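Local coordinates for protein ethanolamine kinase Pv091845 (Plasmodium vivax, PDB 2QG7) that probably phosphorylates ethanolamine, the first step in making phosphatidylethanolamine by way of ethanolamine, at residues 421-426 and 444-449; 376-381 and 451-456; 123-128 and 138-143. All coordinates share one frame; numbering follows the deposited sequence.

Interaction 1: residues 421-426 and 444-449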
loop_
_atom_site.group_PDB
_atom_site.type_symbol
_atom_site.label_atom_id
_atom_site.label_comp_id
_atom_site.label_asym_id
_atom_site.label_seq_id
_atom_site.Cartn_x
_atom_site.Cartn_y
_atom_site.Cartn_z
ATOM N N TRP D 421 7.719 7.305 -11.506
ATOM C CA TRP D 421 7.870 7.432 -10.074
ATOM C C TRP D 421 8.008 6.105 -9.346
ATOM O O TRP D 421 8.538 6.086 -8.244
ATOM C CB TRP D 421 6.756 8.284 -9.467
ATOM C CG TRP D 421 6.946 9.745 -9.827
ATOM C CD1 TRP D 421 6.206 10.465 -10.713
ATOM C CD2 TRP D 421 7.992 10.623 -9.374
ATOM N NE1 TRP D 421 6.699 11.739 -10.804
ATOM C CE2 TRP D 421 7.797 11.863 -10.009
ATOM C CE3 TRP D 421 9.073 10.482 -8.484
ATOM C CZ2 TRP D 421 8.627 12.967 -9.785
ATOM C CZ3 TRP D 421 9.911 11.586 -8.260
ATOM C CH2 TRP D 421 9.689 12.807 -8.912
ATOM N N GLY D 422 7.518 5.011 -9.964
ATOM C CA GLY D 422 7.852 3.666 -9.524
ATOM C C GLY D 422 9.339 3.358 -9.529
ATOM O O GLY D 422 9.834 2.792 -8.583
ATOM N N LEU D 423 10.038 3.696 -10.616
ATOM C CA LEU D 423 11.426 3.342 -10.779
ATOM C C LEU D 423 12.293 4.284 -9.994
ATOM O O LEU D 423 13.313 3.871 -9.458
ATOM C CB LEU D 423 11.833 3.390 -12.239
ATOM C CG LEU D 423 11.171 2.508 -13.289
ATOM C CD1 LEU D 423 11.664 2.900 -14.683
ATOM C CD2 LEU D 423 11.327 1.000 -12.984
ATOM N N TRP D 424 11.910 5.554 -9.930
ATOM C CA TRP D 424 12.600 6.513 -9.088
ATOM C C TRP D 424 12.593 6.066 -7.630
ATOM O O TRP D 424 13.619 6.074 -6.954
ATOM C CB TRP D 424 11.914 7.891 -9.203
ATOM C CG TRP D 424 12.485 8.927 -8.309
ATOM C CD1 TRP D 424 13.580 9.714 -8.558
ATOM C CD2 TRP D 424 12.016 9.279 -6.996
ATOM N NE1 TRP D 424 13.798 10.564 -7.488
ATOM C CE2 TRP D 424 12.871 10.304 -6.509
ATOM C CE3 TRP D 424 10.965 8.824 -6.179
ATOM C CZ2 TRP D 424 12.710 10.873 -5.240
ATOM C CZ3 TRP D 424 10.805 9.368 -4.942
ATOM C CH2 TRP D 424 11.667 10.431 -4.482
ATOM N N SER D 425 11.414 5.717 -7.143
ATOM C CA SER D 425 11.255 5.304 -5.749
ATOM C C SER D 425 12.007 4.019 -5.388
ATOM O O SER D 425 12.590 3.907 -4.325
ATOM C CB SER D 425 9.791 5.168 -5.402
ATOM O OG SER D 425 9.681 5.178 -3.987
ATOM N N LEU D 426 12.007 3.067 -6.295
ATOM C CA LEU D 426 12.780 1.857 -6.096
ATOM C C LEU D 426 14.285 2.154 -6.026
ATOM O O LEU D 426 14.991 1.562 -5.184
ATOM C CB LEU D 426 12.471 0.819 -7.182
ATOM C CG LEU D 426 11.139 0.084 -7.055
ATOM C CD1 LEU D 426 10.925 -0.872 -8.254
ATOM C CD2 LEU D 426 10.995 -0.697 -5.716
ATOM N N THR D 444 3.775 0.116 -5.344
ATOM C CA THR D 444 2.423 0.602 -5.500
ATOM C C THR D 444 2.232 1.420 -6.792
ATOM O O THR D 444 1.209 1.231 -7.472
ATOM C CB THR D 444 1.975 1.457 -4.286
ATOM O OG1 THR D 444 2.236 0.740 -3.071
ATOM C CG2 THR D 444 0.489 1.798 -4.365
ATOM N N ARG D 445 3.195 2.302 -7.122
ATOM C CA ARG D 445 3.164 3.047 -8.397
ATOM C C ARG D 445 3.265 2.106 -9.597
ATOM O O ARG D 445 2.524 2.271 -10.539
ATOM C CB ARG D 445 4.256 4.138 -8.517
ATOM C CG ARG D 445 4.220 5.236 -7.501
ATOM C CD ARG D 445 2.868 5.911 -7.393
ATOM N NE ARG D 445 2.467 6.533 -8.670
ATOM C CZ ARG D 445 2.784 7.775 -9.046
ATOM N NH1 ARG D 445 2.350 8.206 -10.204
ATOM N NH2 ARG D 445 3.518 8.594 -8.271
ATOM N N LEU D 446 4.201 1.156 -9.560
ATOM C CA LEU D 446 4.355 0.160 -10.614
ATOM C C LEU D 446 3.144 -0.728 -10.778
ATOM O O LEU D 446 2.857 -1.118 -11.896
ATOM C CB LEU D 446 5.572 -0.720 -10.385
ATOM C CG LEU D 446 6.936 -0.082 -10.710
ATOM C CD1 LEU D 446 8.074 -1.111 -10.557
ATOM C CD2 LEU D 446 7.007 0.586 -12.119
ATOM N N THR D 447 2.450 -1.050 -9.674
ATOM C CA THR D 447 1.196 -1.800 -9.683
ATOM C C THR D 447 0.122 -0.972 -10.412
ATOM O O THR D 447 -0.652 -1.514 -11.208
ATOM C CB THR D 447 0.721 -2.157 -8.219
ATOM O OG1 THR D 447 1.708 -2.956 -7.555
ATOM C CG2 THR D 447 -0.557 -2.936 -8.199
ATOM N N ALA D 448 0.055 0.330 -10.083
ATOM C CA ALA D 448 -0.864 1.278 -10.723
ATOM C C ALA D 448 -0.694 1.360 -12.236
ATOM O O ALA D 448 -1.667 1.608 -12.922
ATOM C CB ALA D 448 -0.749 2.643 -10.101
ATOM N N SER D 449 0.517 1.153 -12.743
ATOM C CA SER D 449 0.761 1.151 -14.156
ATOM C C SER D 449 0.157 -0.059 -14.866
ATOM O O SER D 449 -0.106 -0.005 -16.067
ATOM C CB SER D 449 2.241 1.217 -14.448
ATOM O OG SER D 449 2.871 -0.005 -14.122
#

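Interaction 2: residues 376-381 and 451-456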
loop_
_atom_site.group_PDB
_atom_site.type_symbol
_atom_site.label_atom_id
_atom_site.label_comp_id
_atom_site.label_asym_id
_atom_site.label_seq_id
_atom_site.Cartn_x
_atom_site.Cartn_y
_atom_site.Cartn_z
ATOM N N CYS D 376 -1.749 6.962 -2.270
ATOM C CA CYS D 376 -2.185 6.349 -3.537
ATOM C C CYS D 376 -3.655 5.924 -3.566
ATOM O O CYS D 376 -4.028 4.863 -4.056
ATOM C CB CYS D 376 -1.234 5.228 -3.908
ATOM S SG CYS D 376 0.461 5.693 -4.155
ATOM N N ASP D 377 -4.517 6.769 -3.016
ATOM C CA ASP D 377 -5.954 6.543 -3.103
ATOM C C ASP D 377 -6.466 6.883 -4.504
ATOM O O ASP D 377 -6.886 7.991 -4.730
ATOM C CB ASP D 377 -6.670 7.355 -2.048
ATOM C CG ASP D 377 -6.278 6.939 -0.634
ATOM O OD1 ASP D 377 -6.370 5.715 -0.339
ATOM O OD2 ASP D 377 -5.885 7.808 0.191
ATOM N N TRP D 378 -6.409 5.927 -5.432
ATOM C CA TRP D 378 -6.564 6.191 -6.865
ATOM C C TRP D 378 -7.940 6.667 -7.292
ATOM O O TRP D 378 -8.105 7.219 -8.381
ATOM C CB TRP D 378 -6.169 4.991 -7.692
ATOM C CG TRP D 378 -4.742 4.583 -7.550
ATOM C CD1 TRP D 378 -4.280 3.321 -7.323
ATOM C CD2 TRP D 378 -3.572 5.425 -7.651
ATOM N NE1 TRP D 378 -2.896 3.315 -7.281
ATOM C CE2 TRP D 378 -2.441 4.593 -7.461
ATOM C CE3 TRP D 378 -3.373 6.794 -7.877
ATOM C CZ2 TRP D 378 -1.141 5.084 -7.489
ATOM C CZ3 TRP D 378 -2.096 7.269 -7.894
ATOM C CH2 TRP D 378 -0.990 6.423 -7.698
ATOM N N ASP D 379 -8.920 6.477 -6.422
ATOM C CA ASP D 379 -10.283 6.942 -6.679
ATOM C C ASP D 379 -10.422 8.479 -6.538
ATOM O O ASP D 379 -11.458 9.066 -6.878
ATOM C CB ASP D 379 -11.271 6.203 -5.755
ATOM C CG ASP D 379 -10.898 6.324 -4.261
ATOM O OD1 ASP D 379 -9.691 6.119 -3.875
ATOM O OD2 ASP D 379 -11.825 6.598 -3.456
ATOM N N LEU D 380 -9.372 9.123 -6.033
ATOM C CA LEU D 380 -9.344 10.561 -5.892
ATOM C C LEU D 380 -8.823 11.252 -7.162
ATOM O O LEU D 380 -8.906 12.454 -7.280
ATOM C CB LEU D 380 -8.511 10.950 -4.663
ATOM C CG LEU D 380 -9.012 10.504 -3.269
ATOM C CD1 LEU D 380 -8.036 10.861 -2.191
ATOM C CD2 LEU D 380 -10.338 11.162 -2.951
ATOM N N THR D 381 -8.284 10.484 -8.106
ATOM C CA THR D 381 -7.825 11.044 -9.361
ATOM C C THR D 381 -9.045 11.545 -10.160
ATOM O O THR D 381 -10.131 10.961 -10.043
ATOM C CB THR D 381 -7.023 10.023 -10.181
ATOM O OG1 THR D 381 -7.833 8.861 -10.391
ATOM C CG2 THR D 381 -5.721 9.656 -9.485
ATOM N N LEU D 451 -2.727 -1.424 -13.581
ATOM C CA LEU D 451 -4.128 -1.517 -13.154
ATOM C C LEU D 451 -5.104 -1.092 -14.246
ATOM O O LEU D 451 -4.826 -0.156 -14.970
ATOM C CB LEU D 451 -4.410 -0.697 -11.909
ATOM C CG LEU D 451 -3.956 -1.141 -10.522
ATOM C CD1 LEU D 451 -4.250 -0.019 -9.547
ATOM C CD2 LEU D 451 -4.646 -2.409 -10.067
ATOM N N PRO D 452 -6.253 -1.800 -14.370
ATOM C CA PRO D 452 -7.304 -1.512 -15.349
ATOM C C PRO D 452 -7.811 -0.074 -15.337
ATOM O O PRO D 452 -8.013 0.516 -16.408
ATOM C CB PRO D 452 -8.426 -2.464 -14.920
ATOM C CG PRO D 452 -7.689 -3.661 -14.417
ATOM C CD PRO D 452 -6.620 -3.002 -13.569
ATOM N N ILE D 453 -8.021 0.476 -14.138
ATOM C CA ILE D 453 -8.467 1.850 -13.989
ATOM C C ILE D 453 -7.544 2.855 -14.674
ATOM O O ILE D 453 -7.966 3.960 -14.979
ATOM C CB ILE D 453 -8.661 2.237 -12.488
ATOM C CG1 ILE D 453 -7.370 1.977 -11.689
ATOM C CG2 ILE D 453 -9.888 1.495 -11.878
ATOM C CD1 ILE D 453 -7.356 2.644 -10.351
ATOM N N PHE D 454 -6.302 2.484 -14.935
ATOM C CA PHE D 454 -5.387 3.377 -15.589
ATOM C C PHE D 454 -5.086 2.916 -16.993
ATOM O O PHE D 454 -4.803 3.748 -17.851
ATOM C CB PHE D 454 -4.067 3.547 -14.803
ATOM C CG PHE D 454 -4.211 4.376 -13.570
ATOM C CD1 PHE D 454 -4.121 3.795 -12.312
ATOM C CD2 PHE D 454 -4.446 5.752 -13.663
ATOM C CE1 PHE D 454 -4.260 4.568 -11.167
ATOM C CE2 PHE D 454 -4.605 6.539 -12.524
ATOM C CZ PHE D 454 -4.514 5.944 -11.278
ATOM N N ARG D 455 -5.128 1.608 -17.239
ATOM C CA ARG D 455 -4.865 1.076 -18.573
ATOM C C ARG D 455 -6.045 1.318 -19.541
ATOM O O ARG D 455 -5.844 1.390 -20.743
ATOM C CB ARG D 455 -4.581 -0.427 -18.489
ATOM C CG ARG D 455 -3.251 -0.810 -17.910
ATOM C CD ARG D 455 -2.186 -0.775 -18.965
ATOM N NE ARG D 455 -0.926 -1.366 -18.544
ATOM C CZ ARG D 455 -0.562 -2.635 -18.766
ATOM N NH1 ARG D 455 0.608 -3.073 -18.351
ATOM N NH2 ARG D 455 -1.365 -3.488 -19.393
ATOM N N SER D 456 -7.263 1.404 -19.018
ATOM C CA SER D 456 -8.444 1.573 -19.838
ATOM C C SER D 456 -8.732 3.042 -20.180
ATOM O O SER D 456 -9.768 3.377 -20.794
ATOM C CB SER D 456 -9.655 0.966 -19.146
ATOM O OG SER D 456 -9.960 1.675 -17.968
#

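Interaction 3: residues 123-128 and 138-143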
loop_
_atom_site.group_PDB
_atom_site.type_symbol
_atom_site.label_atom_id
_atom_site.label_comp_id
_atom_site.label_asym_id
_atom_site.label_seq_id
_atom_site.Cartn_x
_atom_site.Cartn_y
_atom_site.Cartn_z
ATOM N N ILE D 123 16.566 19.086 2.956
ATOM C CA ILE D 123 16.294 19.699 4.260
ATOM C C ILE D 123 16.171 21.207 4.059
ATOM O O ILE D 123 17.071 21.831 3.477
ATOM C CB ILE D 123 17.392 19.372 5.285
ATOM C CG1 ILE D 123 17.632 17.853 5.294
ATOM C CG2 ILE D 123 17.013 19.908 6.662
ATOM C CD1 ILE D 123 19.015 17.397 5.831
ATOM N N LEU D 124 15.045 21.768 4.515
ATOM C CA LEU D 124 14.771 23.205 4.398
ATOM C C LEU D 124 14.846 23.948 5.726
ATOM O O LEU D 124 14.183 23.580 6.700
ATOM C CB LEU D 124 13.408 23.469 3.747
ATOM C CG LEU D 124 13.353 23.329 2.229
ATOM C CD1 LEU D 124 11.902 23.403 1.731
ATOM C CD2 LEU D 124 14.254 24.368 1.552
ATOM N N ILE D 125 15.650 25.008 5.745
ATOM C CA ILE D 125 15.838 25.773 6.963
ATOM C C ILE D 125 15.605 27.251 6.700
ATOM O O ILE D 125 16.331 27.883 5.911
ATOM C CB ILE D 125 17.227 25.538 7.648
ATOM C CG1 ILE D 125 17.554 24.034 7.756
ATOM C CG2 ILE D 125 17.294 26.251 9.031
ATOM C CD1 ILE D 125 18.331 23.473 6.536
ATOM N N LYS D 126 14.561 27.753 7.374
ATOM C CA LYS D 126 14.147 29.158 7.377
ATOM C C LYS D 126 15.073 29.978 8.302
ATOM O O LYS D 126 15.302 29.614 9.454
ATOM C CB LYS D 126 12.685 29.236 7.855
ATOM C CG LYS D 126 12.196 30.639 8.329
ATOM C CD LYS D 126 10.707 30.587 8.698
ATOM C CE LYS D 126 10.115 32.018 8.683
ATOM N NZ LYS D 126 8.659 32.108 9.035
ATOM N N VAL D 127 15.612 31.067 7.769
ATOM C CA VAL D 127 16.545 31.933 8.485
ATOM C C VAL D 127 15.875 33.292 8.673
ATOM O O VAL D 127 15.526 33.945 7.696
ATOM C CB VAL D 127 17.878 32.130 7.689
ATOM C CG1 VAL D 127 18.892 32.945 8.493
ATOM C CG2 VAL D 127 18.466 30.800 7.273
ATOM N N LYS D 128 15.691 33.714 9.924
ATOM C CA LYS D 128 15.090 35.031 10.208
ATOM C C LYS D 128 16.148 36.018 10.705
ATOM O O LYS D 128 17.101 35.619 11.364
ATOM C CB LYS D 128 13.944 34.920 11.227
ATOM C CG LYS D 128 12.919 33.796 10.938
ATOM C CD LYS D 128 11.665 33.987 11.835
ATOM C CE LYS D 128 10.966 32.619 12.083
ATOM N NZ LYS D 128 9.424 32.957 12.614
ATOM N N ILE D 138 17.581 28.129 3.649
ATOM C CA ILE D 138 18.696 27.262 3.335
ATOM C C ILE D 138 18.156 25.912 2.902
ATOM O O ILE D 138 17.316 25.314 3.582
ATOM C CB ILE D 138 19.702 27.107 4.499
ATOM C CG1 ILE D 138 20.257 28.469 4.916
ATOM C CG2 ILE D 138 20.847 26.175 4.100
ATOM C CD1 ILE D 138 21.172 28.409 6.125
ATOM N N ARG D 139 18.641 25.458 1.750
ATOM C CA ARG D 139 18.278 24.167 1.234
ATOM C C ARG D 139 19.523 23.303 1.182
ATOM O O ARG D 139 20.516 23.637 0.518
ATOM C CB ARG D 139 17.637 24.303 -0.152
ATOM C CG ARG D 139 17.029 23.021 -0.685
ATOM C CD ARG D 139 16.667 23.161 -2.144
ATOM N NE ARG D 139 15.562 24.096 -2.355
ATOM C CZ ARG D 139 14.268 23.803 -2.202
ATOM N NH1 ARG D 139 13.358 24.746 -2.425
ATOM N NH2 ARG D 139 13.868 22.582 -1.825
ATOM N N LEU D 140 19.457 22.193 1.909
ATOM C CA LEU D 140 20.556 21.246 2.003
ATOM C C LEU D 140 20.128 19.971 1.312
ATOM O O LEU D 140 19.092 19.385 1.650
ATOM C CB LEU D 140 20.921 20.987 3.472
ATOM C CG LEU D 140 21.421 22.182 4.302
ATOM C CD1 LEU D 140 21.573 21.780 5.738
ATOM C CD2 LEU D 140 22.763 22.698 3.796
ATOM N N TYR D 141 20.918 19.558 0.328
ATOM C CA TYR D 141 20.599 18.380 -0.480
ATOM C C TYR D 141 20.856 17.074 0.277
ATOM O O TYR D 141 21.739 17.021 1.145
ATOM C CB TYR D 141 21.396 18.378 -1.796
ATOM C CG TYR D 141 21.455 19.696 -2.558
ATOM C CD1 TYR D 141 20.349 20.565 -2.604
ATOM C CD2 TYR D 141 22.619 20.051 -3.270
ATOM C CE1 TYR D 141 20.411 21.755 -3.305
ATOM C CE2 TYR D 141 22.689 21.239 -3.983
ATOM C CZ TYR D 141 21.574 22.087 -3.999
ATOM O OH TYR D 141 21.628 23.271 -4.704
ATOM N N GLY D 142 20.083 16.027 -0.062
ATOM C CA GLY D 142 20.337 14.674 0.463
ATOM C C GLY D 142 21.523 13.961 -0.201
ATOM O O GLY D 142 22.313 14.584 -0.930
ATOM N N PRO D 143 21.688 12.648 0.070
ATOM C CA PRO D 143 22.703 11.809 -0.617
ATOM C C PRO D 143 22.205 11.254 -1.974
ATOM O O PRO D 143 22.703 10.233 -2.466
ATOM C CB PRO D 143 22.949 10.659 0.382
ATOM C CG PRO D 143 22.002 10.933 1.577
ATOM C CD PRO D 143 20.949 11.879 1.086
#

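Interaction 1: residues 421-426 and 444-449
NH2 of R445 lies against the side chain of W421 and is gripped by polar partners outside the two segments. It is hydrogen-bonded to Y441 OH and makes a long, weak ion pair with E370. NE of the same guanidinium bonds H418 ND1, and NH1 bonds S417 OG weakly. The buried charge is thus held at all three nitrogens, which should fix the rotation of the group. The packing against W421 comes over one face of the guanidinium: CB of W421 is 3.5 Å from R445 NH2. Ring and guanidinium run side by side in the same direction, their planes 24° apart, but NH2 meets the indole obliquely. The R445 chain is bent at both chi2 (-53°) and chi3, and this folding brings the group back beside W421.

Helices 413-430 and 438-448 are consecutive. They belong to the helical C-terminal lobe of the choline/ethanolamine kinase fold. Their parts at 421-426 and 444-448 run nearly antiparallel, at 159°. The axes of these parts come within 8.3 Å, a close approach centred on G422. Its backbone N touches R445 CB at 3.7 Å, and its bare CA is 4.0 Å from L446 CG. Further along, CD1 of L426 meets CD1 of L446 at 3.7 Å, the two side chains crossing at a slant. CD2 of L423 approaches CD2 of L446 more loosely, at 4.4 Å. L247 of helix 236-251 packs on L423 and L426.

The ring of W421 leads away from helix 438-448. Its CZ3 sits 3.4 Å above the ring plane of W424, over the centre. W421 also meets Y354 edge-to-face and touches D296, the aspartate of the family's HxD sequence. These aromatics probably line the substrate pocket, as in choline kinases.

Interaction 2: residues 376-381 and 451-456
F454 drives its ring edge into the flat face of W378, and this is the main bump of the contact. The pair is T-shaped: the six-membered ring of F454 and the five-membered ring of W378 have planes at 90° and centroids 5.1 Å apart. CE1 is the leading atom, 3.6 Å from W378 CG. CZ lies beside it, just past the CD2-CE3 bond of the indole, 3.7 Å from W378 CE3. The indole is sandwiched, because the carbonyl O of C376 lies over its opposite face.

Two aliphatic tips fill in around the aromatic edge. CD1 of I453 rests on W378 CB at 3.7 Å. CG1 of I453 stands between the backbone N and the carbonyl carbon (chi1 55°), with the rest of the chain extended toward the tryptophan. CD1 of L451 comes to 4.0 Å from W378 CD1, its side chain at about a right angle to the indole. Both methyls approach the ring obliquely.

The segments hold the 3-10 turn 378-380 and the short helix 452-455, which has L451 at its N-cap position. The contact ties the loop between helices 360-369 and 384-395 to the last helix of the helical lobe. H418 of helix 413-430 meets both W378 and F454 edge-to-face, which adds a third ring to the cluster. From the same short helix as F454, R455 makes a hydrogen bond and a cation-pi contact with F257 of the second subunit.

T381 flanks the phenyl ring, its CG2 at the edge 4.3 Å from CZ. Its OG1 donates to W378 O at 2.6 Å, nearly in line with the carbonyl (162°), and its backbone N donates to the same oxygen. These two bonds pin T381 beside the tryptophan.

Interaction 3: residues 123-128 and 138-143
I125 and I138 exchange the shortest backbone hydrogen bonds of this antiparallel pair: I138 N to I125 O is 2.6 Å and I125 N to I138 O is 2.7 Å. I123 and L140 form the second hydrogen-bonded pair, with both of their bonds at 2.9 Å. Together they zip up a beta hairpin, strands 122-128 and 136-141, in the middle of the five-stranded antiparallel sheet of the kinase-like N-terminal lobe. L124 and R139 face each other between them as a non-hydrogen-bonded pair. Here CA-H...O contacts add to the backbone bonds; one runs from R139 CA to I123 O at 3.5 Å.

I123, I125, I138 and L140 point to one face of the sheet. CD1 of I125 meets CD1 of L140 at 3.7 Å, reaching diagonally to the strand opposite. CG2 of V127 makes the matching diagonal with I138, lying 3.8 Å from its CG1. Helix 84-98 packs over this apolar face, with C91 against both I125 and I138 and L87 against L140.

L124 and R139 lie on the other face. R139 forms a salt bridge with E180 through NH1, and a long, weak ion pair joins NH2 to D351. D351 is the aspartate of the family's IDFE sequence, so R139 probably faces the cleft between the lobes. The arginine chain is extended until it bends at chi3 (-68°), which turns the guanidinium flat against the leucine. CD2 of L124 covers one face of that group, 3.8 Å above its plane and over its centre.

In the fold
Interactions 1 and 2 are neighbours in the helical lobe, with centres 13 Å apart. Interaction 1 is nested in the loop that interaction 2 closes. They touch directly: A448 CB and R445 NE each lie 3.6 Å from the indole of W378, at CZ2 and CH2, and S449 O is 2.9 Å from R455 NE, a probable hydrogen bond. Both also reach the second subunit. Interaction 3 lies across the chain's centre in the other lobe, its centre 27 Å from interaction 1 and 35 Å from interaction 2. Its nearest atoms are about 10 Å from interaction 1. The active-site cleft probably runs between interactions 1 and 3, with W421 and R139 on the two lobes.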